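Putative fructose-bisphosphate aldolase (Coccidioides immitis, PDB 3PM6) is of uncharacterised function but is probably a class II fructose-bisphosphate aldolase, a zinc-binding TIM-barrel protein. Local coordinates at residues I43-E48 and A281-V286; K50-M55 and K288-I293; S116-M121 and A146-P151; R131-L136 and E178-T183; V204-E209 and K234-K239. All blocks are in the same frame, centred on the assembly; numbering follows the deposited sequence.

Contact 1 of 5, residues I43-E48 and A281-V286; sequences IIRAAE and AMQAAV
Ala-46 packs tightly on Val-286: Ala-46 CB lies 3.5 Å from Val-286 CG1, close for two methyl carbons. The valine's other methyl, CG2, turns toward Ile-43 CG1 at a looser distance. Beside this apolar patch, Gln-283 runs extended with its CG anti to the backbone N (chi1 -171°), a course that brings CG to 3.7 Å from Ala-46 N and lays the amide against Arg-45. Arginine and glutamine cross at about a right angle, their flat ends 83° apart; Gln-283 OE1 touches Arg-45 CD at 3.4 Å, while a water accepts from Arg-45 NH1 and donates to that same OE1. NE2 is bonded to Glu-287, and this bond and the water would be expected to set the amide's rotation. Tyr-65 of the second subunit packs on Arg-45. The axes of 43-48 and 281-286 approach to 8.5 Å and cross at -45°. This joins helix 37-49, after strand 29-33, to the C-terminal helix 271-292 in the outer helical layer of a TIM barrel.

Contact 2 of 5, residues K50-M55 and K288-I293; sequences KRSPAM and KIMDMI
Met-290 reaches from its helix to the turn and strand start at 50-55, and it has more surface buried here than any other residue of the pair. Its chain is extended beyond CG, and CG, SD and CE all run along Ser-52, with CG 3.8 Å from Ser-52 OG; SD is also 4.1 Å from Lys-50 CB, and CE reaches Ala-54 CB at 4.0 Å. Lys-50 lies across the thioether and then folds, bent at chi2 (-66°) and chi3, which turns its ammonium back to Asp-291. There NZ gives a salt bridge to OD2 at 2.9 Å, coming from the syn side and 19° out of the carboxylate plane, with a weaker bond to OD1. That second oxygen is also held by Thr-296, so the carboxylate is gripped from two residues. Ser-52 lines the methionine; its OG bonds to Pro-53 O, within the carbonyl plane and on a lone pair, and is linked to Ser-295 as well. Arg-51, with positive phi, closes helix 37-49 in a Schellman motif. The whole is an alpha-to-beta turn of a TIM barrel, leading into strand 54-58 and packed against the C-terminal end of helix 271-292.

Contact 3 of 5, residues S116-M121 and A146-P151; sequences SIMVDM and ATEAEP
Met-118 and Glu-148 stand on one face of two neighbouring parallel strands, 116-119 and 146-149, which helix 126-141 connects as a beta-alpha-beta unit of the TIM barrel. Both chains leave with CG anti to the backbone N (chi1 180° and 172°) and stay extended; they run at a slant to one another, so that the sulfur of Met-118 lies 3.6 Å from Glu-148 OE2. Beyond it, Met-118 CE comes 3.6 Å from Glu-150 OE1. The polar end of Glu-148 is held from outside: OE2 is bonded to His-227, a zinc ligand, and OE1 pairs with Lys-247. The glutamate thus belongs to the second shell of the metal, and the Met-118 side chain lies about 6 Å from the zinc ion. On the other face, Val-119 CG2 and Thr-147 CG2 lie side by side, pointing the same way, beneath helix 126-141. Past the strand ends, Asp-120 and Glu-150 are also side by side, carboxylate planes 37° apart. A water between Asp-120 OD2 and Glu-150 OE1 may ease their like charges, while Glu-150 OE2 accepts from Ile-154 N. Asp-120 OD2 is bonded to His-91, another zinc ligand, and would be expected to orient it. Three backbone bonds tie the strands: Ile-117 N to Ala-146 O, Glu-148 N to Ile-117 O, and, nearly along the C=O axis, Val-119 N to Glu-148 O at 2.7 Å.

Contact 4 of 5, residues R131-L136 and E178-T183; sequences RLTREL and EEFVAT
Arg-134 lies along the outer side of Thr-183, and its CB already makes contact, 4.0 Å from Thr-183 CG2. CG leaves anti to the backbone N (chi1 178°), and the chain stays extended until a bend at chi3 (-64°) swings the guanidinium over the end of the facing helix. There CZ is 4.0 Å from Thr-183 CA, which sits over one face of the group, offset toward its rim. NH1 gives Ala-182 O a weak, bent bond of 3.2 Å, and NH2 packs against Ala-182 CB at 3.9 Å. Between the two backbones a water donates to both Arg-134 O and Thr-183 O. Deeper in, Thr-133 OG1 meets the edge of the Phe-180 ring at CE1, 3.8 Å away and in the ring plane; that hydroxyl is bonded to Asn-129 O of its own helix. The contact joins helix 126-141 to the C-terminal end of helix 174-181, with helix 208-218 packing on the latter at Val-181 and helix 95-103 on the former at Leu-136.

Contact 5 of 5, residues V204-E209 and K234-K239; sequences VQLDYE and KEIFEK
Tyr-208 overlaps Lys-239, whose aliphatic chain slants across one face of the ring. Lys-239 CD makes a CH-pi contact, 4.0 Å from the centroid of the Tyr-208 ring and 26° off its normal, while Lys-239 CB comes to 3.4 Å from CE1. Over the opposite face lies Leu-206 CB from the tyrosine's own segment, so the ring is held between the two. Its hydroxyl end crosses Ile-236 at about a right angle, with OH 3.5 Å from Ile-236 CG2. Ile-236 CG2 also receives Leu-206 CD1 at 3.7 Å. With CG1 anti to the carbonyl carbon (chi1 -68°), Ile-236 sends CD1 off on a separate branch, where it meets Val-204 CG1 tip to tip at 4.1 Å. Cys-240 touches both Leu-206 and Tyr-208. Just before Tyr-208, Asp-207 is the N-cap of helix 208-218, its OD1 bonded to Arg-210 N. This surface packing sets the lead-in and first turn of helix 208-218 against helix 234-242, the next helix in the outer layer of the TIM barrel.

How the contacts relate
Contacts 1 and 2, centres 9 Å apart, share helix 271-292 and touch where Met-290 packs on Ala-47; together they bring the chain's last helix against helix 37-49 and strand 54-58, joining the two ends of the barrel's circuit. Contacts 3 and 4, centres 10 Å apart, lie across the chain's centre from them, linked by helix 126-141. Contact 5 touches contact 2 through Lys-234 and Phe-237. Contacts 3, 4 and 5 fall in sequence between the halves of contacts 1 and 2. Contact 3 lies in the barrel wall, with Met-118 near the zinc ion, while contacts 1, 4 and 5 join parts of the outer helical layer and contact 2 ties that layer to the start of a strand.

Contact 1 of 5, residues I43-E48 and A281-V286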
# COMPACT_ATOMS: atom_id res chain seq x y z
N ILE A 43 10.64 -4.54 -2.94
CA ILE A 43 11.17 -4.41 -4.31
C ILE A 43 11.99 -3.13 -4.55
O ILE A 43 13.07 -3.20 -5.12
CB ILE A 43 10.06 -4.44 -5.40
CG1 ILE A 43 9.37 -5.81 -5.45
CG2 ILE A 43 10.65 -4.10 -6.77
CD1 ILE A 43 7.94 -5.72 -6.06
N ILE A 44 11.45 -1.98 -4.16
CA ILE A 44 12.17 -0.70 -4.29
C ILE A 44 13.51 -0.78 -3.56
O ILE A 44 14.50 -0.35 -4.08
CB ILE A 44 11.38 0.51 -3.67
CG1 ILE A 44 9.94 0.61 -4.22
CG2 ILE A 44 12.17 1.81 -3.91
CD1 ILE A 44 9.83 0.65 -5.70
N ARG A 45 13.52 -1.33 -2.34
CA ARG A 45 14.75 -1.35 -1.54
C ARG A 45 15.77 -2.30 -2.15
O ARG A 45 16.96 -1.96 -2.28
CB ARG A 45 14.45 -1.81 -0.11
CG ARG A 45 14.01 -0.73 0.80
CD ARG A 45 13.48 -1.38 2.07
NE ARG A 45 12.60 -0.47 2.78
CZ ARG A 45 12.22 -0.61 4.04
NH1 ARG A 45 12.64 -1.64 4.78
NH2 ARG A 45 11.43 0.30 4.58
N ALA A 46 15.31 -3.49 -2.53
CA ALA A 46 16.16 -4.49 -3.15
C ALA A 46 16.77 -3.92 -4.42
O ALA A 46 17.96 -3.99 -4.60
CB ALA A 46 15.38 -5.77 -3.46
N ALA A 47 15.93 -3.31 -5.26
CA ALA A 47 16.37 -2.74 -6.52
C ALA A 47 17.37 -1.59 -6.32
O ALA A 47 18.34 -1.46 -7.07
CB ALA A 47 15.15 -2.24 -7.33
N GLU A 48 17.13 -0.74 -5.34
CA GLU A 48 18.08 0.36 -5.12
C GLU A 48 19.35 -0.19 -4.50
O GLU A 48 20.45 0.19 -4.92
CB GLU A 48 17.47 1.47 -4.30
CG GLU A 48 16.44 2.31 -5.12
CD GLU A 48 15.71 3.35 -4.28
OE1 GLU A 48 15.79 3.28 -3.03
OE2 GLU A 48 15.06 4.24 -4.86
N ALA A 281 12.69 -9.82 4.89
CA ALA A 281 12.70 -11.17 4.36
C ALA A 281 12.35 -11.23 2.85
O ALA A 281 13.01 -11.94 2.06
CB ALA A 281 11.79 -12.05 5.17
N MET A 282 11.34 -10.45 2.45
CA MET A 282 10.96 -10.37 1.04
C MET A 282 12.05 -9.67 0.26
O MET A 282 12.35 -10.08 -0.86
CB MET A 282 9.62 -9.65 0.86
CG MET A 282 8.39 -10.45 1.30
SD MET A 282 6.84 -9.71 0.72
CE MET A 282 6.53 -8.66 2.10
N GLN A 283 12.68 -8.65 0.85
CA GLN A 283 13.78 -7.92 0.20
C GLN A 283 14.94 -8.85 -0.11
O GLN A 283 15.53 -8.79 -1.21
CB GLN A 283 14.29 -6.74 1.04
CG GLN A 283 15.29 -5.82 0.29
CD GLN A 283 15.89 -4.74 1.17
OE1 GLN A 283 15.25 -4.29 2.13
NE2 GLN A 283 17.14 -4.31 0.86
N ALA A 284 15.25 -9.74 0.84
CA ALA A 284 16.37 -10.67 0.67
C ALA A 284 16.07 -11.66 -0.48
O ALA A 284 16.94 -11.92 -1.33
CB ALA A 284 16.69 -11.42 2.01
N ALA A 285 14.84 -12.15 -0.54
CA ALA A 285 14.40 -13.04 -1.63
C ALA A 285 14.48 -12.35 -3.01
O ALA A 285 14.93 -12.94 -3.99
CB ALA A 285 13.00 -13.61 -1.37
N VAL A 286 14.10 -11.08 -3.06
CA VAL A 286 14.20 -10.31 -4.32
C VAL A 286 15.65 -10.18 -4.73
O VAL A 286 15.99 -10.48 -5.88
CB VAL A 286 13.49 -8.91 -4.22
CG1 VAL A 286 13.72 -8.06 -5.44
CG2 VAL A 286 12.01 -9.11 -4.06
O HOH W 1 13.35 -4.07 3.80

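Contact 2 of 5, residues K50-M55 and K288-I293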
# COMPACT_ATOMS: atom_id res chain seq x y z
N LYS A 50 20.73 -3.15 -4.87
CA LYS A 50 21.50 -3.93 -5.85
C LYS A 50 21.76 -3.17 -7.15
O LYS A 50 22.35 -3.72 -8.10
CB LYS A 50 20.76 -5.24 -6.17
CG LYS A 50 20.52 -6.13 -4.96
CD LYS A 50 21.84 -6.65 -4.41
CE LYS A 50 22.26 -7.88 -5.14
NZ LYS A 50 23.10 -8.73 -4.27
N ARG A 51 21.30 -1.93 -7.21
CA ARG A 51 21.43 -1.13 -8.44
C ARG A 51 20.87 -1.92 -9.62
O ARG A 51 21.54 -2.14 -10.62
CB ARG A 51 22.90 -0.75 -8.68
N SER A 52 19.62 -2.36 -9.48
CA SER A 52 18.97 -3.20 -10.51
C SER A 52 17.66 -2.53 -10.87
O SER A 52 16.95 -2.03 -9.99
CB SER A 52 18.66 -4.60 -9.97
OG SER A 52 17.79 -5.32 -10.84
N PRO A 53 17.33 -2.55 -12.17
CA PRO A 53 15.98 -2.30 -12.65
C PRO A 53 15.06 -3.38 -12.06
O PRO A 53 15.55 -4.39 -11.56
CB PRO A 53 16.13 -2.52 -14.15
CG PRO A 53 17.22 -3.58 -14.24
CD PRO A 53 18.20 -3.03 -13.26
N ALA A 54 13.75 -3.14 -12.09
CA ALA A 54 12.77 -4.11 -11.58
C ALA A 54 11.42 -3.76 -12.11
O ALA A 54 11.24 -2.71 -12.69
CB ALA A 54 12.72 -4.12 -10.01
N MET A 55 10.46 -4.65 -11.94
CA MET A 55 9.08 -4.33 -12.22
C MET A 55 8.26 -4.78 -11.04
O MET A 55 8.53 -5.83 -10.43
CB MET A 55 8.60 -5.01 -13.51
CG MET A 55 9.20 -4.43 -14.78
SD MET A 55 8.59 -5.28 -16.31
CE MET A 55 9.35 -4.20 -17.53
N LYS A 288 18.18 -12.06 -4.19
CA LYS A 288 18.73 -13.32 -4.73
C LYS A 288 18.32 -13.53 -6.18
O LYS A 288 19.15 -13.96 -7.01
CB LYS A 288 18.38 -14.56 -3.89
N ILE A 289 17.07 -13.21 -6.51
CA ILE A 289 16.60 -13.30 -7.89
C ILE A 289 17.47 -12.39 -8.74
O ILE A 289 17.98 -12.81 -9.78
CB ILE A 289 15.09 -12.85 -8.06
CG1 ILE A 289 14.12 -13.81 -7.31
CG2 ILE A 289 14.75 -12.64 -9.56
CD1 ILE A 289 14.14 -15.26 -7.83
N MET A 290 17.66 -11.15 -8.30
CA MET A 290 18.44 -10.17 -9.07
C MET A 290 19.85 -10.68 -9.43
O MET A 290 20.32 -10.56 -10.58
CB MET A 290 18.51 -8.84 -8.29
CG MET A 290 17.19 -8.06 -8.30
SD MET A 290 17.09 -6.68 -7.13
CE MET A 290 15.57 -5.85 -7.76
N ASP A 291 20.52 -11.28 -8.45
CA ASP A 291 21.83 -11.90 -8.68
C ASP A 291 21.73 -13.05 -9.69
O ASP A 291 22.48 -13.11 -10.66
CB ASP A 291 22.41 -12.39 -7.34
CG ASP A 291 22.91 -11.25 -6.47
OD1 ASP A 291 23.19 -10.17 -7.03
OD2 ASP A 291 23.04 -11.43 -5.24
N MET A 292 20.75 -13.93 -9.49
CA MET A 292 20.57 -15.11 -10.33
C MET A 292 20.34 -14.70 -11.78
O MET A 292 20.86 -15.31 -12.70
CB MET A 292 19.38 -15.96 -9.86
CG MET A 292 19.59 -16.67 -8.51
SD MET A 292 18.44 -18.06 -8.30
CE MET A 292 19.20 -18.77 -6.86
N ILE A 293 19.57 -13.64 -11.98
CA ILE A 293 19.24 -13.28 -13.37
C ILE A 293 20.14 -12.16 -13.92
O ILE A 293 19.85 -11.60 -14.98
CB ILE A 293 17.73 -12.99 -13.54
CG1 ILE A 293 17.35 -11.65 -12.91
CG2 ILE A 293 16.89 -14.18 -13.01
CD1 ILE A 293 15.82 -11.37 -12.96

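Contact 3 of 5, residues S116-M121 and A146-P151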
# COMPACT_ATOMS: atom_id res chain seq x y z
N SER A 116 2.44 -1.26 -18.22
CA SER A 116 2.25 -2.43 -19.09
C SER A 116 1.22 -3.35 -18.51
O SER A 116 0.95 -3.33 -17.32
CB SER A 116 3.56 -3.19 -19.34
OG SER A 116 4.20 -3.55 -18.13
N ILE A 117 0.61 -4.17 -19.35
CA ILE A 117 -0.47 -5.02 -18.84
C ILE A 117 -0.30 -6.33 -19.55
O ILE A 117 0.00 -6.36 -20.73
CB ILE A 117 -1.85 -4.41 -19.19
CG1 ILE A 117 -2.07 -3.09 -18.44
CG2 ILE A 117 -3.02 -5.43 -19.01
CD1 ILE A 117 -3.45 -2.40 -18.78
N MET A 118 -0.49 -7.43 -18.82
CA MET A 118 -0.50 -8.69 -19.48
C MET A 118 -1.90 -9.02 -19.94
O MET A 118 -2.76 -9.31 -19.13
CB MET A 118 0.07 -9.82 -18.59
CG MET A 118 0.05 -11.16 -19.31
SD MET A 118 0.40 -12.56 -18.21
CE MET A 118 0.63 -13.82 -19.50
N VAL A 119 -2.12 -9.01 -21.26
CA VAL A 119 -3.43 -9.40 -21.82
C VAL A 119 -3.40 -10.91 -21.96
O VAL A 119 -2.94 -11.44 -22.97
CB VAL A 119 -3.69 -8.73 -23.21
CG1 VAL A 119 -5.06 -9.08 -23.71
CG2 VAL A 119 -3.50 -7.20 -23.11
N ASP A 120 -3.84 -11.60 -20.91
CA ASP A 120 -3.70 -13.03 -20.77
C ASP A 120 -5.03 -13.67 -21.15
O ASP A 120 -5.89 -13.90 -20.29
CB ASP A 120 -3.34 -13.40 -19.30
CG ASP A 120 -3.14 -14.89 -19.12
OD1 ASP A 120 -3.29 -15.60 -20.14
OD2 ASP A 120 -2.81 -15.37 -18.00
N MET A 121 -5.21 -13.97 -22.43
CA MET A 121 -6.44 -14.62 -22.90
C MET A 121 -6.24 -16.13 -23.14
O MET A 121 -6.96 -16.75 -23.94
CB MET A 121 -6.91 -13.91 -24.17
CG MET A 121 -7.20 -12.39 -23.93
SD MET A 121 -8.64 -12.13 -22.86
CE MET A 121 -7.99 -11.10 -21.55
N ALA A 146 2.05 -0.55 -22.76
CA ALA A 146 2.67 -1.70 -23.39
C ALA A 146 1.96 -3.01 -22.96
O ALA A 146 1.25 -3.04 -21.95
CB ALA A 146 4.13 -1.75 -23.00
N THR A 147 2.13 -4.09 -23.73
CA THR A 147 1.33 -5.30 -23.50
C THR A 147 2.11 -6.58 -23.66
O THR A 147 3.08 -6.64 -24.40
CB THR A 147 0.09 -5.41 -24.42
OG1 THR A 147 0.50 -5.45 -25.77
CG2 THR A 147 -0.87 -4.27 -24.24
N GLU A 148 1.67 -7.60 -22.94
CA GLU A 148 2.28 -8.93 -22.98
C GLU A 148 1.11 -9.84 -23.24
O GLU A 148 0.03 -9.59 -22.73
CB GLU A 148 2.89 -9.25 -21.62
CG GLU A 148 3.41 -10.67 -21.42
CD GLU A 148 3.99 -10.88 -20.02
OE1 GLU A 148 4.68 -9.96 -19.50
OE2 GLU A 148 3.75 -11.96 -19.43
N ALA A 149 1.34 -10.89 -24.02
CA ALA A 149 0.33 -11.88 -24.30
C ALA A 149 0.93 -13.27 -24.21
O ALA A 149 2.15 -13.43 -24.18
CB ALA A 149 -0.28 -11.65 -25.68
N GLU A 150 0.05 -14.26 -24.10
CA GLU A 150 0.46 -15.66 -23.95
C GLU A 150 0.04 -16.53 -25.14
O GLU A 150 -1.12 -16.97 -25.23
CB GLU A 150 -0.12 -16.25 -22.67
CG GLU A 150 0.34 -17.67 -22.36
CD GLU A 150 -0.09 -18.09 -20.94
OE1 GLU A 150 0.09 -17.31 -19.99
OE2 GLU A 150 -0.58 -19.21 -20.78
N PRO A 151 0.99 -16.82 -26.03
CA PRO A 151 0.65 -17.61 -27.23
C PRO A 151 0.65 -19.08 -26.89
O PRO A 151 1.42 -19.86 -27.46
CB PRO A 151 1.80 -17.29 -28.19
CG PRO A 151 2.94 -16.94 -27.31
CD PRO A 151 2.42 -16.50 -25.97
O HOH W 2 -2.87 -13.89 -24.44
O HOH W 3 -1.37 -17.75 -17.80

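Contact 4 of 5, residues R131-L136 and E178-T183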
# COMPACT_ATOMS: atom_id res chain seq x y z
N ARG A 131 -8.05 -13.01 -31.06
CA ARG A 131 -9.08 -12.01 -31.33
C ARG A 131 -9.16 -10.98 -30.21
O ARG A 131 -9.08 -9.78 -30.45
CB ARG A 131 -10.45 -12.68 -31.54
CG ARG A 131 -11.53 -11.74 -32.11
CD ARG A 131 -12.95 -12.35 -32.11
NE ARG A 131 -13.47 -12.63 -30.76
CZ ARG A 131 -13.98 -11.71 -29.95
NH1 ARG A 131 -14.04 -10.44 -30.32
NH2 ARG A 131 -14.43 -12.05 -28.77
N LEU A 132 -9.38 -11.47 -28.99
CA LEU A 132 -9.44 -10.57 -27.85
C LEU A 132 -8.09 -9.84 -27.64
O LEU A 132 -8.08 -8.64 -27.36
CB LEU A 132 -9.84 -11.32 -26.59
CG LEU A 132 -11.24 -11.91 -26.57
CD1 LEU A 132 -11.32 -12.98 -25.46
CD2 LEU A 132 -12.31 -10.79 -26.43
N THR A 133 -6.96 -10.56 -27.77
CA THR A 133 -5.64 -9.92 -27.58
C THR A 133 -5.47 -8.74 -28.56
O THR A 133 -5.11 -7.64 -28.16
CB THR A 133 -4.45 -10.91 -27.68
OG1 THR A 133 -4.55 -11.90 -26.64
CG2 THR A 133 -3.10 -10.18 -27.53
N ARG A 134 -5.77 -8.96 -29.83
CA ARG A 134 -5.63 -7.87 -30.84
C ARG A 134 -6.41 -6.61 -30.43
O ARG A 134 -5.89 -5.51 -30.44
CB ARG A 134 -6.07 -8.35 -32.21
CG ARG A 134 -6.00 -7.28 -33.31
CD ARG A 134 -6.42 -7.90 -34.65
NE ARG A 134 -5.49 -8.95 -35.08
CZ ARG A 134 -4.34 -8.73 -35.74
NH1 ARG A 134 -3.96 -7.49 -36.07
NH2 ARG A 134 -3.58 -9.77 -36.07
N GLU A 135 -7.66 -6.78 -30.05
CA GLU A 135 -8.47 -5.63 -29.72
C GLU A 135 -8.12 -5.01 -28.39
O GLU A 135 -8.23 -3.79 -28.24
CB GLU A 135 -9.97 -5.93 -29.90
CG GLU A 135 -10.75 -6.46 -28.75
CD GLU A 135 -12.26 -6.51 -29.07
OE1 GLU A 135 -12.80 -7.63 -29.25
OE2 GLU A 135 -12.92 -5.44 -29.17
N LEU A 136 -7.67 -5.82 -27.43
CA LEU A 136 -7.27 -5.28 -26.15
C LEU A 136 -5.92 -4.57 -26.21
O LEU A 136 -5.69 -3.61 -25.45
CB LEU A 136 -7.30 -6.34 -25.04
CG LEU A 136 -8.72 -6.79 -24.69
CD1 LEU A 136 -8.68 -8.14 -23.96
CD2 LEU A 136 -9.52 -5.75 -23.92
N GLU A 178 4.39 -16.11 -34.00
CA GLU A 178 4.24 -15.23 -35.18
C GLU A 178 2.83 -14.67 -35.30
O GLU A 178 2.68 -13.47 -35.49
CB GLU A 178 4.60 -16.00 -36.47
CG GLU A 178 6.10 -16.05 -36.80
CD GLU A 178 6.48 -17.21 -37.73
OE1 GLU A 178 5.59 -17.64 -38.52
OE2 GLU A 178 7.64 -17.69 -37.65
N GLU A 179 1.81 -15.53 -35.19
CA GLU A 179 0.42 -15.04 -35.19
C GLU A 179 0.23 -13.96 -34.12
O GLU A 179 -0.41 -12.94 -34.39
CB GLU A 179 -0.64 -16.17 -35.02
CG GLU A 179 -0.42 -17.46 -35.90
CD GLU A 179 -1.50 -18.58 -35.72
OE1 GLU A 179 -1.16 -19.80 -35.48
OE2 GLU A 179 -2.69 -18.23 -35.87
N PHE A 180 0.79 -14.15 -32.93
CA PHE A 180 0.59 -13.16 -31.85
C PHE A 180 1.37 -11.85 -32.06
O PHE A 180 0.88 -10.77 -31.70
CB PHE A 180 0.82 -13.76 -30.47
CG PHE A 180 -0.39 -14.43 -29.91
CD1 PHE A 180 -1.25 -13.73 -29.08
CD2 PHE A 180 -0.69 -15.75 -30.22
CE1 PHE A 180 -2.37 -14.33 -28.58
CE2 PHE A 180 -1.82 -16.35 -29.72
CZ PHE A 180 -2.66 -15.65 -28.90
N VAL A 181 2.55 -11.95 -32.67
CA VAL A 181 3.34 -10.74 -33.02
C VAL A 181 2.52 -9.74 -33.89
O VAL A 181 2.64 -8.53 -33.73
CB VAL A 181 4.68 -11.13 -33.72
CG1 VAL A 181 5.29 -9.95 -34.49
CG2 VAL A 181 5.70 -11.67 -32.72
N ALA A 182 1.71 -10.27 -34.81
CA ALA A 182 0.84 -9.43 -35.67
C ALA A 182 -0.25 -8.69 -34.90
O ALA A 182 -0.85 -7.75 -35.43
CB ALA A 182 0.22 -10.27 -36.82
N THR A 183 -0.54 -9.11 -33.66
CA THR A 183 -1.53 -8.39 -32.85
C THR A 183 -0.97 -7.08 -32.35
O THR A 183 -1.72 -6.28 -31.84
CB THR A 183 -2.01 -9.17 -31.61
OG1 THR A 183 -0.89 -9.47 -30.77
CG2 THR A 183 -2.71 -10.46 -32.00
O HOH W 4 -3.81 -4.40 -31.92

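Contact 5 of 5, residues V204-E209 and K234-K239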
# COMPACT_ATOMS: atom_id res chain seq x y z
N VAL A 204 11.01 -29.63 -12.61
CA VAL A 204 11.04 -28.65 -13.70
C VAL A 204 11.61 -29.34 -14.94
O VAL A 204 12.74 -29.81 -14.91
CB VAL A 204 11.95 -27.47 -13.33
CG1 VAL A 204 12.15 -26.52 -14.52
CG2 VAL A 204 11.40 -26.71 -12.11
N GLN A 205 10.80 -29.44 -16.00
CA GLN A 205 11.22 -30.06 -17.27
C GLN A 205 10.94 -29.12 -18.44
O GLN A 205 9.87 -29.17 -19.01
CB GLN A 205 10.51 -31.42 -17.51
CG GLN A 205 10.72 -32.48 -16.41
CD GLN A 205 12.19 -32.79 -16.08
OE1 GLN A 205 13.11 -32.53 -16.88
NE2 GLN A 205 12.41 -33.35 -14.90
N LEU A 206 11.89 -28.25 -18.77
CA LEU A 206 11.67 -27.24 -19.78
C LEU A 206 12.17 -27.72 -21.14
O LEU A 206 13.16 -28.48 -21.25
CB LEU A 206 12.32 -25.89 -19.39
CG LEU A 206 12.06 -25.38 -17.97
CD1 LEU A 206 12.79 -24.08 -17.68
CD2 LEU A 206 10.53 -25.26 -17.66
N ASP A 207 11.47 -27.30 -22.17
CA ASP A 207 11.85 -27.63 -23.53
C ASP A 207 12.63 -26.44 -24.06
O ASP A 207 12.05 -25.51 -24.65
CB ASP A 207 10.59 -27.92 -24.35
CG ASP A 207 10.88 -28.46 -25.74
OD1 ASP A 207 12.04 -28.39 -26.23
OD2 ASP A 207 9.91 -28.92 -26.37
N TYR A 208 13.93 -26.45 -23.80
CA TYR A 208 14.82 -25.33 -24.19
C TYR A 208 14.90 -25.20 -25.70
O TYR A 208 15.03 -24.10 -26.23
CB TYR A 208 16.20 -25.52 -23.59
CG TYR A 208 16.23 -25.44 -22.08
CD1 TYR A 208 16.08 -24.21 -21.43
CD2 TYR A 208 16.38 -26.60 -21.29
CE1 TYR A 208 16.09 -24.11 -20.04
CE2 TYR A 208 16.42 -26.51 -19.90
CZ TYR A 208 16.26 -25.25 -19.29
OH TYR A 208 16.26 -25.11 -17.93
N GLU A 209 14.81 -26.33 -26.39
CA GLU A 209 14.80 -26.35 -27.85
C GLU A 209 13.60 -25.58 -28.40
O GLU A 209 13.75 -24.72 -29.27
CB GLU A 209 14.86 -27.78 -28.40
CG GLU A 209 16.28 -28.37 -28.32
CD GLU A 209 16.33 -29.87 -28.63
OE1 GLU A 209 15.31 -30.40 -29.14
OE2 GLU A 209 17.38 -30.51 -28.38
N LYS A 234 19.81 -20.69 -10.68
CA LYS A 234 20.58 -19.83 -11.54
C LYS A 234 20.84 -20.48 -12.91
O LYS A 234 20.76 -19.82 -13.95
CB LYS A 234 21.94 -19.50 -10.90
CG LYS A 234 22.97 -18.93 -11.95
CD LYS A 234 23.73 -17.75 -11.39
CE LYS A 234 24.33 -16.88 -12.49
NZ LYS A 234 23.84 -15.47 -12.29
N GLU A 235 21.20 -21.75 -12.89
CA GLU A 235 21.59 -22.43 -14.13
C GLU A 235 20.38 -22.50 -15.09
O GLU A 235 20.54 -22.30 -16.30
CB GLU A 235 22.17 -23.82 -13.81
CG GLU A 235 23.59 -23.76 -13.12
CD GLU A 235 23.57 -23.67 -11.59
OE1 GLU A 235 22.53 -23.30 -10.99
OE2 GLU A 235 24.62 -23.97 -10.97
N ILE A 236 19.19 -22.75 -14.55
CA ILE A 236 17.95 -22.70 -15.36
C ILE A 236 17.68 -21.28 -15.92
O ILE A 236 17.37 -21.12 -17.11
CB ILE A 236 16.73 -23.18 -14.57
CG1 ILE A 236 16.86 -24.67 -14.29
CG2 ILE A 236 15.41 -22.84 -15.34
CD1 ILE A 236 15.80 -25.21 -13.28
N PHE A 237 17.83 -20.28 -15.07
CA PHE A 237 17.71 -18.90 -15.51
C PHE A 237 18.68 -18.59 -16.64
O PHE A 237 18.26 -18.04 -17.67
CB PHE A 237 17.89 -17.92 -14.34
CG PHE A 237 16.71 -17.89 -13.35
CD1 PHE A 237 15.39 -17.58 -13.79
CD2 PHE A 237 16.94 -18.08 -11.98
CE1 PHE A 237 14.30 -17.50 -12.86
CE2 PHE A 237 15.86 -18.02 -11.04
CZ PHE A 237 14.53 -17.73 -11.50
N GLU A 238 19.95 -18.97 -16.47
CA GLU A 238 20.96 -18.73 -17.50
C GLU A 238 20.54 -19.35 -18.84
O GLU A 238 20.61 -18.70 -19.86
CB GLU A 238 22.38 -19.22 -17.08
CG GLU A 238 23.08 -18.45 -15.91
CD GLU A 238 23.04 -16.91 -16.07
OE1 GLU A 238 22.97 -16.40 -17.22
OE2 GLU A 238 23.09 -16.18 -15.03
N LYS A 239 20.05 -20.59 -18.81
CA LYS A 239 19.60 -21.27 -20.02
C LYS A 239 18.47 -20.49 -20.72
O LYS A 239 18.50 -20.34 -21.93
CB LYS A 239 19.16 -22.71 -19.69
CG LYS A 239 20.33 -23.66 -19.45
CD LYS A 239 19.90 -25.05 -18.98
CE LYS A 239 21.17 -25.88 -18.74
NZ LYS A 239 21.07 -26.90 -17.65